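Local coordinates for protein dihydrodipicolinate synthase (Agrobacterium tumefaciens, PDB 3B4U) that probably catalyses, as a TIM-barrel lyase of the dihydrodipicolinate synthase family, the condensation of pyruvate with an aldehyde such as aspartate semialdehyde in lysine biosynthesis, at residues V21-D24 and A25-A28; S63-A67 and A68-P72; G173-S176 and H177-R180; I192-E195 and R196-A199; D277-Q280 and I281-A284. All coordinates share one frame; numbering follows the deposited sequence. Where two conformers were deposited one is given.

The five contacts are local, each within one continuous run of chain, and four of them fall into two touching pairs on opposite sides of the chain's centre. Contact 1 starts helix 23-35 and contact 2 ends helix 57-67; their centres are 12 Å apart, and Ile27 CG1 packs on Phe65 CE1 at 3.7 Å. Contacts 3 and 4 start helices 175-185 and 195-203, with centres 10 Å apart and Trp175 CB 3.5 Å from Asp197 OD2. Contact 5, in helix 275-289, stands apart: about 14 Å separates its nearest atoms from those of contact 1 and also of contact 4. TIM-barrel active sites lie at the C-terminal strand ends, the side where contacts 1, 3 and 4 begin their helices.

Contact 1 (V21-D24 and A25-A28); sequences VDID and AMIA
Asp22 O takes the backbone N-H of Met26 at 2.9 Å, nearly along the C=O axis, and so starts the i to i+4 bonding of the helix. The side chain of Asp22 works as well: its OD1 accepts Ala25 N at 3.1 Å and lies 3.4 Å from Ala25 CB, so the carboxylate covers both the amide and the methyl of that residue. This bond is fairly straight at the hydrogen (164°), yet the donor comes from above the carboxylate plane, 56° out of it. With CG anti to the backbone N (chi1 -169°), the carboxylate is swung beside its own carbonyl carbon and in front of the first helical turn. Two further i to i+4 bonds, Ile27 N to Ile23 O and Ala28 N to Asp24 O, carry the helix on.

Apolar groups occupy another side of the turn. Ile23 and Ile27 meet obliquely, CG1 of Ile23 resting 3.8 Å from CD1 of Ile27. Met26 runs out fully extended, and its SD comes within 3.8 Å of Val21 CG1. Both isoleucines and Met26 also pack on helix 57-67, through Ser64, Ile61 and Phe65, while Asp22 OD2 has a long, weak ion pair with Lys16. The side-chain bond to the N-H three residues on is the signature of an aspartate N-cap, here opening helix 23-35 of the beta-alpha-beta unit between strands 6-10 and 40-43.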
loop_
_atom_site.group_PDB
_atom_site.type_symbol
_atom_site.label_atom_id
_atom_site.label_comp_id
_atom_site.label_asym_id
_atom_site.label_seq_id
_atom_site.Cartn_x
_atom_site.Cartn_y
_atom_site.Cartn_z
ATOM N N VAL B 21 -18.997 1.874 -8.315
ATOM C CA VAL B 21 -18.677 3.094 -9.044
ATOM C C VAL B 21 -19.829 3.487 -9.947
ATOM O O VAL B 21 -20.381 2.650 -10.646
ATOM C CB VAL B 21 -17.358 2.911 -9.811
ATOM C CG1 VAL B 21 -17.074 4.140 -10.743
ATOM C CG2 VAL B 21 -16.206 2.697 -8.838
ATOM N N ASP B 22 -20.212 4.755 -9.916
ATOM C CA ASP B 22 -21.200 5.309 -10.862
ATOM C C ASP B 22 -20.477 5.706 -12.111
ATOM O O ASP B 22 -19.992 6.822 -12.263
ATOM C CB ASP B 22 -21.937 6.480 -10.227
ATOM C CG ASP B 22 -23.126 6.936 -11.026
ATOM O OD1 ASP B 22 -23.117 6.785 -12.246
ATOM O OD2 ASP B 22 -24.066 7.509 -10.432
ATOM N N ILE B 23 -20.348 4.752 -13.017
ATOM C CA ILE B 23 -19.510 4.959 -14.176
ATOM C C ILE B 23 -20.049 6.066 -15.092
ATOM O O ILE B 23 -19.268 6.873 -15.613
ATOM C CB ILE B 23 -19.296 3.639 -14.955
ATOM C CG1 ILE B 23 -18.268 3.817 -16.062
ATOM C CG2 ILE B 23 -20.606 3.103 -15.567
ATOM C CD1 ILE B 23 -16.918 4.280 -15.617
ATOM N N ASP B 24 -21.365 6.168 -15.249
ATOM C CA ASP B 24 -21.891 7.239 -16.089
ATOM C C ASP B 24 -21.592 8.600 -15.494
ATOM O O ASP B 24 -21.219 9.510 -16.243
ATOM C CB ASP B 24 -23.413 7.086 -16.314
ATOM C CG ASP B 24 -23.784 5.861 -17.141
ATOM O OD1 ASP B 24 -22.914 5.259 -17.799
ATOM O OD2 ASP B 24 -24.994 5.539 -17.148
ATOM N N ALA B 25 -21.769 8.746 -14.194
ATOM C CA ALA B 25 -21.465 10.020 -13.527
ATOM C C ALA B 25 -19.982 10.344 -13.628
ATOM O O ALA B 25 -19.601 11.517 -13.813
ATOM C CB ALA B 25 -21.873 9.982 -12.059
ATOM N N MET B 26 -19.139 9.309 -13.567
ATOM C CA MET B 26 -17.700 9.514 -13.630
ATOM C C MET B 26 -17.274 10.024 -14.991
ATOM O O MET B 26 -16.481 10.964 -15.105
ATOM C CB MET B 26 -16.999 8.215 -13.269
ATOM C CG MET B 26 -15.524 8.367 -13.051
ATOM S SD MET B 26 -14.786 6.669 -12.486
ATOM C CE MET B 26 -12.923 7.165 -12.409
ATOM N N ILE B 27 -17.823 9.400 -16.031
ATOM C CA ILE B 27 -17.517 9.800 -17.391
ATOM C C ILE B 27 -18.038 11.212 -17.664
ATOM O O ILE B 27 -17.377 12.016 -18.286
ATOM C CB ILE B 27 -18.070 8.768 -18.395
ATOM C CG1 ILE B 27 -17.236 7.493 -18.278
ATOM C CG2 ILE B 27 -18.074 9.295 -19.795
ATOM C CD1 ILE B 27 -17.818 6.256 -18.939
ATOM N N ALA B 28 -19.246 11.508 -17.206
ATOM C CA ALA B 28 -19.812 12.855 -17.397
ATOM C C ALA B 28 -18.965 13.933 -16.691
ATOM O O ALA B 28 -18.747 15.017 -17.234
ATOM C CB ALA B 28 -21.281 12.888 -16.918
#

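Contact 2 (S63-A67 and A68-P72); sequences SSFIA and AGIAP
Phe65 and Ile70 lie side by side and point the same way, one from the last turn of the helix and the other from the chain that leaves it. Ile70 CD1 reaches the ring obliquely, 3.6 Å from Phe65 CD2 and 3.8 Å from CE2. The isoleucine gets there with CG1 anti to its carbonyl carbon (chi1 -68°). Both side chains are buried and continue onto Ile75 of strand 75-79, and the ring also packs on Ile27 and Ala30 of helix 23-35. Ile66 and Pro72 are set differently: they meet at about a right angle, with Ile66 CD1 4.1 Å from Pro72 CG.

The backbone explains how Phe65 and Ile70 come together. Gly69, at phi 94°, turns the chain back, and its N donates to Ile66 O at 3.0 Å from well above the carbonyl plane. Ile70 N makes a weak bond to Phe65 O at 3.3 Å. A water donates to Ile66 O and to Ile70 O, 2.8 Å from each, bridging the helix end to the departing chain. Those two backbone bonds and the positive phi of Gly69 define a Schellman motif, the C-cap of helix 57-67, with Phe65 and Ile70 as its accompanying hydrophobic pair.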
loop_
_atom_site.group_PDB
_atom_site.type_symbol
_atom_site.label_atom_id
_atom_site.label_comp_id
_atom_site.label_asym_id
_atom_site.label_seq_id
_atom_site.Cartn_x
_atom_site.Cartn_y
_atom_site.Cartn_z
ATOM N N SER B 63 -12.083 0.555 -19.619
ATOM C CA SER B 63 -12.781 0.078 -20.801
ATOM C C SER B 63 -14.024 0.923 -21.070
ATOM O O SER B 63 -14.319 1.272 -22.214
ATOM C CB SER B 63 -13.138 -1.387 -20.593
ATOM O OG SER B 63 -13.835 -1.900 -21.716
ATOM N N SER B 64 -14.792 1.237 -20.035
ATOM C CA SER B 64 -15.986 2.059 -20.203
ATOM C C SER B 64 -15.665 3.480 -20.657
ATOM O O SER B 64 -16.383 4.037 -21.498
ATOM C CB SER B 64 -16.787 2.101 -18.917
ATOM O OG SER B 64 -17.324 0.832 -18.587
ATOM N N PHE B 65 -14.590 4.062 -20.129
ATOM C CA PHE B 65 -14.181 5.400 -20.589
ATOM C C PHE B 65 -13.890 5.385 -22.075
ATOM O O PHE B 65 -14.304 6.298 -22.816
ATOM C CB PHE B 65 -12.907 5.849 -19.849
ATOM C CG PHE B 65 -13.165 6.762 -18.673
ATOM C CD1 PHE B 65 -13.764 6.292 -17.516
ATOM C CD2 PHE B 65 -12.799 8.113 -18.736
ATOM C CE1 PHE B 65 -14.016 7.177 -16.465
ATOM C CE2 PHE B 65 -13.072 8.976 -17.701
ATOM C CZ PHE B 65 -13.682 8.510 -16.558
ATOM N N ILE B 66 -13.164 4.363 -22.520
ATOM C CA ILE B 66 -12.774 4.273 -23.925
ATOM C C ILE B 66 -13.994 4.002 -24.809
ATOM O O ILE B 66 -14.149 4.624 -25.864
ATOM C CB ILE B 66 -11.635 3.259 -24.081
ATOM C CG1 ILE B 66 -10.396 3.827 -23.372
ATOM C CG2 ILE B 66 -11.355 2.988 -25.558
ATOM C CD1 ILE B 66 -9.203 2.884 -23.267
ATOM N N ALA B 67 -14.900 3.138 -24.369
ATOM C CA ALA B 67 -16.128 2.886 -25.135
ATOM C C ALA B 67 -17.005 4.125 -25.217
ATOM O O ALA B 67 -17.693 4.327 -26.221
ATOM C CB ALA B 67 -16.900 1.727 -24.529
ATOM N N ALA B 68 -16.948 4.988 -24.204
ATOM C CA ALA B 68 -17.708 6.234 -24.154
ATOM C C ALA B 68 -17.053 7.329 -25.023
ATOM O O ALA B 68 -17.537 8.448 -25.074
ATOM C CB ALA B 68 -17.865 6.710 -22.723
ATOM N N GLY B 69 -15.915 7.039 -25.600
ATOM C CA GLY B 69 -15.346 7.915 -26.605
ATOM C C GLY B 69 -14.351 8.930 -26.137
ATOM O O GLY B 69 -13.937 9.746 -26.936
ATOM N N ILE B 70 -13.965 8.876 -24.871
ATOM C CA ILE B 70 -12.889 9.726 -24.404
ATOM C C ILE B 70 -11.589 9.181 -24.981
ATOM O O ILE B 70 -11.302 7.992 -24.885
ATOM C CB ILE B 70 -12.858 9.819 -22.863
ATOM C CG1 ILE B 70 -14.087 10.593 -22.372
ATOM C CG2 ILE B 70 -11.580 10.536 -22.399
ATOM C CD1 ILE B 70 -14.308 10.566 -20.880
ATOM N N ALA B 71 -10.819 10.036 -25.626
ATOM C CA ALA B 71 -9.592 9.598 -26.278
ATOM C C ALA B 71 -8.620 9.038 -25.245
ATOM O O ALA B 71 -8.369 9.698 -24.236
ATOM C CB ALA B 71 -8.942 10.793 -26.996
ATOM N N PRO B 72 -8.025 7.859 -25.491
ATOM C CA PRO B 72 -7.018 7.361 -24.559
ATOM C C PRO B 72 -5.886 8.360 -24.301
ATOM O O PRO B 72 -5.366 8.417 -23.189
ATOM C CB PRO B 72 -6.515 6.089 -25.254
ATOM C CG PRO B 72 -7.671 5.564 -26.008
ATOM C CD PRO B 72 -8.392 6.844 -26.497
HETATM O O HOH W 1 -12.330 6.410 -26.919
#

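Contact 3 (G173-S176 and H177-R180); sequences GNWS and HTER
The carbonyl of Asn174 serves two N-H groups: Thr178 N donates to Asn174 O at 3.0 Å, in the carbonyl plane and nearly straight (166°), while His177 N adds a weak bond. One residue on, Trp175 O accepts Glu179 N at 2.8 Å. At the N-cap position the side chain of Asn174 is also engaged, since in the conformer described its OD1 receives the hydroxyl of Ser176 OG at 2.8 Å. Ser176 O is bridged to Glu179 OE2 by one water, which donates to both.

Three polar side chains of 177-180 find partners outside. His177 NE2 donates to Leu149 O and ND1 bonds weakly to Asp170 OD2, Thr178 OG1 is hydrogen-bonded to Asp170 OD2, and in one conformer Arg180 forms a salt bridge with Glu152.

Less polar surfaces meet at Trp175. Glu179 CB lies over one face of the indole in a CH-pi contact, 4.0 Å from the centroid of the five-membered ring. On the same side, further along, Thr178 CB comes obliquely to CE3 of Trp175 at 3.8 Å. Glu179 has CG between its backbone N and carbonyl carbon (chi1 78°), which keeps the chain over its own helix, CG being 3.4 Å from Trp175 O.

Helix 175-185 thus begins between two neighbours: His177 leans on Val151 of helix 151-160, and Trp175 makes a cation-pi contact with Arg200 of helix 195-203. It connects strand 165-170 to strand 189-192.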
loop_
_atom_site.group_PDB
_atom_site.type_symbol
_atom_site.label_atom_id
_atom_site.label_comp_id
_atom_site.label_asym_id
_atom_site.label_seq_id
_atom_site.Cartn_x
_atom_site.Cartn_y
_atom_site.Cartn_z
ATOM N N GLY B 173 5.241 19.575 -1.761
ATOM C CA GLY B 173 5.100 20.866 -1.122
ATOM C C GLY B 173 6.421 21.394 -0.570
ATOM O O GLY B 173 6.415 22.243 0.301
ATOM N N ASN B 174 7.537 20.964 -1.125
ATOM C CA ASN B 174 8.880 21.331 -0.658
ATOM C C ASN B 174 9.575 22.040 -1.798
ATOM O O ASN B 174 10.161 21.412 -2.670
ATOM C CB ASN B 174 9.600 20.052 -0.262
ATOM C CG ASN B 174 10.957 20.268 0.297
ATOM O OD1 ASN B 174 11.502 21.344 0.182
ATOM N ND2 ASN B 174 11.553 19.212 0.879
ATOM N N TRP B 175 9.529 23.368 -1.785
ATOM C CA TRP B 175 10.050 24.136 -2.904
ATOM C C TRP B 175 11.517 23.939 -3.136
ATOM O O TRP B 175 11.980 23.931 -4.285
ATOM C CB TRP B 175 9.730 25.627 -2.750
ATOM C CG TRP B 175 10.254 26.422 -3.891
ATOM C CD1 TRP B 175 11.308 27.307 -3.871
ATOM C CD2 TRP B 175 9.781 26.414 -5.225
ATOM N NE1 TRP B 175 11.515 27.826 -5.108
ATOM C CE2 TRP B 175 10.602 27.287 -5.974
ATOM C CE3 TRP B 175 8.773 25.715 -5.885
ATOM C CZ2 TRP B 175 10.403 27.514 -7.325
ATOM C CZ3 TRP B 175 8.588 25.933 -7.225
ATOM C CH2 TRP B 175 9.416 26.790 -7.938
ATOM N N SER B 176 12.294 23.756 -2.077
ATOM C CA SER B 176 13.739 23.474 -2.212
ATOM C C SER B 176 13.961 22.274 -3.102
ATOM O O SER B 176 14.954 22.183 -3.814
ATOM C CB SER B 176 14.430 23.268 -0.851
ATOM O OG SER B 176 14.185 22.034 -0.193
ATOM N N HIS B 177 13.064 21.300 -2.977
ATOM C CA HIS B 177 13.096 20.101 -3.812
ATOM C C HIS B 177 12.602 20.407 -5.229
ATOM O O HIS B 177 13.283 20.135 -6.216
ATOM C CB HIS B 177 12.208 19.054 -3.147
ATOM C CG HIS B 177 12.154 17.762 -3.888
ATOM N ND1 HIS B 177 11.189 17.425 -4.818
ATOM C CD2 HIS B 177 13.000 16.710 -3.808
ATOM C CE1 HIS B 177 11.462 16.209 -5.271
ATOM N NE2 HIS B 177 12.543 15.755 -4.669
ATOM N N THR B 178 11.431 21.018 -5.335
ATOM C CA THR B 178 10.838 21.316 -6.631
ATOM C C THR B 178 11.770 22.158 -7.499
ATOM O O THR B 178 11.891 21.920 -8.710
ATOM C CB THR B 178 9.504 22.035 -6.461
ATOM O OG1 THR B 178 8.730 21.347 -5.481
ATOM C CG2 THR B 178 8.741 22.112 -7.759
ATOM N N GLU B 179 12.388 23.177 -6.898
ATOM C CA GLU B 179 13.250 24.049 -7.673
ATOM C C GLU B 179 14.451 23.293 -8.277
ATOM O O GLU B 179 14.874 23.615 -9.376
ATOM C CB GLU B 179 13.667 25.268 -6.843
ATOM C CG GLU B 179 14.737 25.069 -5.845
ATOM C CD GLU B 179 15.198 26.381 -5.232
ATOM O OE1 GLU B 179 15.076 27.401 -5.914
ATOM O OE2 GLU B 179 15.662 26.360 -4.097
ATOM N N ARG B 180 15.001 22.323 -7.538
ATOM C CA ARG B 180 16.057 21.432 -8.037
ATOM C C ARG B 180 15.552 20.511 -9.128
ATOM O O ARG B 180 16.263 20.258 -10.094
ATOM C CB ARG B 180 16.629 20.588 -6.904
ATOM C CG ARG B 180 17.424 21.401 -5.929
ATOM C CD ARG B 180 17.879 20.574 -4.765
ATOM N NE ARG B 180 18.892 19.622 -5.196
ATOM C CZ ARG B 180 18.874 18.315 -4.965
ATOM N NH1 ARG B 180 17.887 17.746 -4.285
ATOM N NH2 ARG B 180 19.870 17.563 -5.420
HETATM O O HOH W 2 16.887 24.224 -3.762
#

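Contact 4 (I192-E195 and R196-A199); sequences IGDE and RDLA
Asp194 OD2 and Arg196 NE form a salt bridge of 2.7 Å. The oxygen lies in the guanidinium plane and is approached on its syn side, with the N-H angle at 165°. Arg196 NH2 adds a weaker bond to OD2, so one carboxylate oxygen takes both bonds, with the planes 57° apart. Arg196 CG sits between its backbone N and carbonyl carbon (chi1 70°), and from there the extended chain passes across the carboxylate at a slant, CG 3.5 Å from Asp194 OD2.

Two waters line this polar side. One donates to Asp194 OD2 and Asp197 OD2, which stand 4.3 Å apart, and probably eases their like charges; another joins Asp194 OD1 to Arg196 N. Asp197 is further balanced by a salt bridge to Arg200. The turn lies at a strand-to-helix junction of the TIM barrel, where strand 189-192 gives way to helix 195-203, and Asp197 N bonds to Asp194 O at 3.0 Å.

The packed side is apolar. Leu198 CD1 approaches Ile192 CB to 4.1 Å and Ile192 O to 3.8 Å, while Ile192 CG2 touches Leu198 CA at 3.9 Å. Both residues are buried, Leu198 also against Met224 and Ala225 of helix 218-225 and Ile192 against Thr178 of helix 175-185.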
loop_
_atom_site.group_PDB
_atom_site.type_symbol
_atom_site.label_atom_id
_atom_site.label_comp_id
_atom_site.label_asym_id
_atom_site.label_seq_id
_atom_site.Cartn_x
_atom_site.Cartn_y
_atom_site.Cartn_z
ATOM N N ILE B 192 3.386 20.013 -10.566
ATOM C CA ILE B 192 3.525 20.554 -9.199
ATOM C C ILE B 192 2.192 20.463 -8.477
ATOM O O ILE B 192 1.195 21.040 -8.885
ATOM C CB ILE B 192 4.061 22.003 -9.236
ATOM C CG1 ILE B 192 5.461 21.993 -9.821
ATOM C CG2 ILE B 192 4.021 22.621 -7.829
ATOM C CD1 ILE B 192 5.971 23.398 -10.162
ATOM N N GLY B 193 2.196 19.710 -7.400
ATOM C CA GLY B 193 1.001 19.488 -6.578
ATOM C C GLY B 193 0.649 20.635 -5.646
ATOM O O GLY B 193 -0.521 20.917 -5.441
ATOM N N ASP B 194 1.620 21.348 -5.110
ATOM C CA ASP B 194 1.361 22.395 -4.108
ATOM C C ASP B 194 0.963 23.672 -4.811
ATOM O O ASP B 194 1.762 24.298 -5.493
ATOM C CB ASP B 194 2.633 22.593 -3.285
ATOM C CG ASP B 194 2.455 23.448 -2.038
ATOM O OD1 ASP B 194 1.305 23.765 -1.673
ATOM O OD2 ASP B 194 3.501 23.802 -1.431
ATOM N N GLU B 195 -0.301 24.053 -4.642
ATOM C CA GLU B 195 -0.873 25.179 -5.402
ATOM C C GLU B 195 -0.109 26.468 -5.195
ATOM O O GLU B 195 0.030 27.220 -6.145
ATOM C CB GLU B 195 -2.337 25.395 -5.007
ATOM C CG GLU B 195 -3.262 24.414 -5.632
ATOM C CD GLU B 195 -3.281 23.111 -4.962
ATOM O OE1 GLU B 195 -2.722 22.923 -3.816
ATOM O OE2 GLU B 195 -3.926 22.229 -5.611
ATOM N N ARG B 196 0.410 26.718 -4.009
ATOM C CA ARG B 196 1.167 27.942 -3.791
ATOM C C ARG B 196 2.372 28.100 -4.692
ATOM O O ARG B 196 2.786 29.231 -4.995
ATOM C CB ARG B 196 1.560 28.110 -2.334
ATOM C CG ARG B 196 2.559 27.154 -1.908
ATOM C CD ARG B 196 2.996 27.348 -0.441
ATOM N NE ARG B 196 3.690 26.134 -0.044
ATOM C CZ ARG B 196 4.386 25.911 1.065
ATOM N NH1 ARG B 196 4.569 26.855 1.953
ATOM N NH2 ARG B 196 4.935 24.713 1.246
ATOM N N ASP B 197 2.959 26.981 -5.141
ATOM C CA ASP B 197 4.125 27.066 -6.037
ATOM C C ASP B 197 3.880 26.633 -7.457
ATOM O O ASP B 197 4.802 26.607 -8.241
ATOM C CB ASP B 197 5.284 26.299 -5.449
ATOM C CG ASP B 197 5.885 27.041 -4.235
ATOM O OD1 ASP B 197 5.910 28.290 -4.183
ATOM O OD2 ASP B 197 6.381 26.369 -3.385
ATOM N N LEU B 198 2.622 26.374 -7.814
ATOM C CA LEU B 198 2.292 25.908 -9.151
ATOM C C LEU B 198 2.603 26.938 -10.226
ATOM O O LEU B 198 3.357 26.676 -11.144
ATOM C CB LEU B 198 0.831 25.477 -9.197
ATOM C CG LEU B 198 0.284 25.084 -10.581
ATOM C CD1 LEU B 198 1.110 23.985 -11.212
ATOM C CD2 LEU B 198 -1.184 24.693 -10.393
ATOM N N ALA B 199 2.050 28.143 -10.100
ATOM C CA ALA B 199 2.288 29.153 -11.135
ATOM C C ALA B 199 3.758 29.561 -11.156
ATOM O O ALA B 199 4.359 29.700 -12.208
ATOM C CB ALA B 199 1.345 30.367 -10.959
HETATM O O HOH W 3 6.051 23.819 -2.528
HETATM O O HOH W 4 -1.007 25.199 -1.765
HETATM O O HOH W 5 0.653 29.328 -7.718
#

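Contact 5 (D277-Q280 and I281-A284); sequences DRRQ and IEGA
Ile281 lays its CG1 branch back over the preceding turn, 3.3 Å from Asp277 O, with CD1 following at 3.6 Å. CG1 stands anti to the carbonyl carbon (chi1 -72°), which directs the branch toward the start of the helix. The same carbonyl receives Ile281 N at 2.9 Å, so Asp277 O meets both the amide and the side chain of this buried residue. Beyond the turn, Ile281 packs on Leu241, Phe244 and Leu253.

On another side of the helix, Arg278 and Glu282 lie one turn apart. They are placed as a salt bridge, but the modelled separation is too short to be sound and the detail is doubtful. Glu282 CG rests 3.2 Å from Arg278 O, whose firm partner is Glu282 N at 2.9 Å. With Arg279 NH1 4.3 Å from Glu282 OE1, only the charges are near each other, since the oxygen stands off the plane of the guanidinium and makes no hydrogen bond with it.

Arg278 and Glu282 also touch helix 246-258, through Val252, Ser255 and His256. Four successive i to i+4 backbone bonds, from Ile281 N to Ala284 N, are typical of a regular alpha-helix, here the C-terminal helix 275-289 packed against helix 246-258.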
loop_
_atom_site.group_PDB
_atom_site.type_symbol
_atom_site.label_atom_id
_atom_site.label_comp_id
_atom_site.label_asym_id
_atom_site.label_seq_id
_atom_site.Cartn_x
_atom_site.Cartn_y
_atom_site.Cartn_z
ATOM N N ASP B 277 -19.627 20.199 8.908
ATOM C CA ASP B 277 -18.329 20.483 8.298
ATOM C C ASP B 277 -18.465 20.802 6.812
ATOM O O ASP B 277 -17.730 21.624 6.270
ATOM C CB ASP B 277 -17.390 19.290 8.462
ATOM C CG ASP B 277 -16.840 19.166 9.855
ATOM O OD1 ASP B 277 -16.990 20.113 10.644
ATOM O OD2 ASP B 277 -16.201 18.129 10.120
ATOM N N ARG B 278 -19.425 20.182 6.150
ATOM C CA ARG B 278 -19.724 20.532 4.767
ATOM C C ARG B 278 -20.127 21.993 4.653
ATOM O O ARG B 278 -19.716 22.685 3.731
ATOM C CB ARG B 278 -20.814 19.630 4.172
ATOM C CG ARG B 278 -21.403 20.163 2.871
ATOM C CD ARG B 278 -21.988 19.105 1.956
ATOM N NE ARG B 278 -22.582 19.716 0.753
ATOM C CZ ARG B 278 -22.872 19.083 -0.390
ATOM N NH1 ARG B 278 -23.409 19.777 -1.410
ATOM N NH2 ARG B 278 -22.624 17.783 -0.535
ATOM N N ARG B 279 -20.940 22.467 5.581
ATOM C CA ARG B 279 -21.334 23.862 5.535
ATOM C C ARG B 279 -20.119 24.771 5.721
ATOM O O ARG B 279 -20.028 25.834 5.087
ATOM C CB ARG B 279 -22.416 24.140 6.573
ATOM C CG ARG B 279 -23.760 23.463 6.236
ATOM C CD ARG B 279 -24.516 24.101 5.065
ATOM N NE ARG B 279 -24.787 25.527 5.299
ATOM C CZ ARG B 279 -25.507 26.324 4.501
ATOM N NH1 ARG B 279 -26.084 25.860 3.395
ATOM N NH2 ARG B 279 -25.664 27.602 4.830
ATOM N N GLN B 280 -19.169 24.375 6.547
ATOM C CA GLN B 280 -17.954 25.176 6.731
ATOM C C GLN B 280 -17.123 25.207 5.443
ATOM O O GLN B 280 -16.602 26.260 5.030
ATOM C CB GLN B 280 -17.134 24.629 7.890
ATOM C CG GLN B 280 -17.820 24.690 9.250
ATOM C CD GLN B 280 -16.976 24.097 10.355
ATOM O OE1 GLN B 280 -15.799 24.437 10.494
ATOM N NE2 GLN B 280 -17.582 23.227 11.171
ATOM N N ILE B 281 -17.020 24.060 4.782
ATOM C CA ILE B 281 -16.262 23.969 3.531
ATOM C C ILE B 281 -16.910 24.801 2.429
ATOM O O ILE B 281 -16.253 25.579 1.735
ATOM C CB ILE B 281 -16.187 22.514 3.119
ATOM C CG1 ILE B 281 -15.238 21.759 4.046
ATOM C CG2 ILE B 281 -15.712 22.356 1.665
ATOM C CD1 ILE B 281 -15.376 20.230 3.940
ATOM N N GLU B 282 -18.219 24.692 2.317
ATOM C CA GLU B 282 -18.945 25.479 1.324
ATOM C C GLU B 282 -18.805 26.968 1.609
ATOM O O GLU B 282 -18.629 27.755 0.695
ATOM C CB GLU B 282 -20.416 25.058 1.278
ATOM C CG GLU B 282 -20.614 23.623 0.756
ATOM C CD GLU B 282 -21.976 23.053 1.049
ATOM O OE1 GLU B 282 -22.783 23.729 1.688
ATOM O OE2 GLU B 282 -22.221 21.904 0.635
ATOM N N GLY B 283 -18.841 27.342 2.876
ATOM C CA GLY B 283 -18.707 28.745 3.252
ATOM C C GLY B 283 -17.338 29.303 2.900
ATOM O O GLY B 283 -17.225 30.440 2.419
ATOM N N ALA B 284 -16.290 28.515 3.154
ATOM C CA ALA B 284 -14.929 28.919 2.807
ATOM C C ALA B 284 -14.799 29.131 1.291
ATOM O O ALA B 284 -14.184 30.109 0.831
ATOM C CB ALA B 284 -13.967 27.916 3.267
#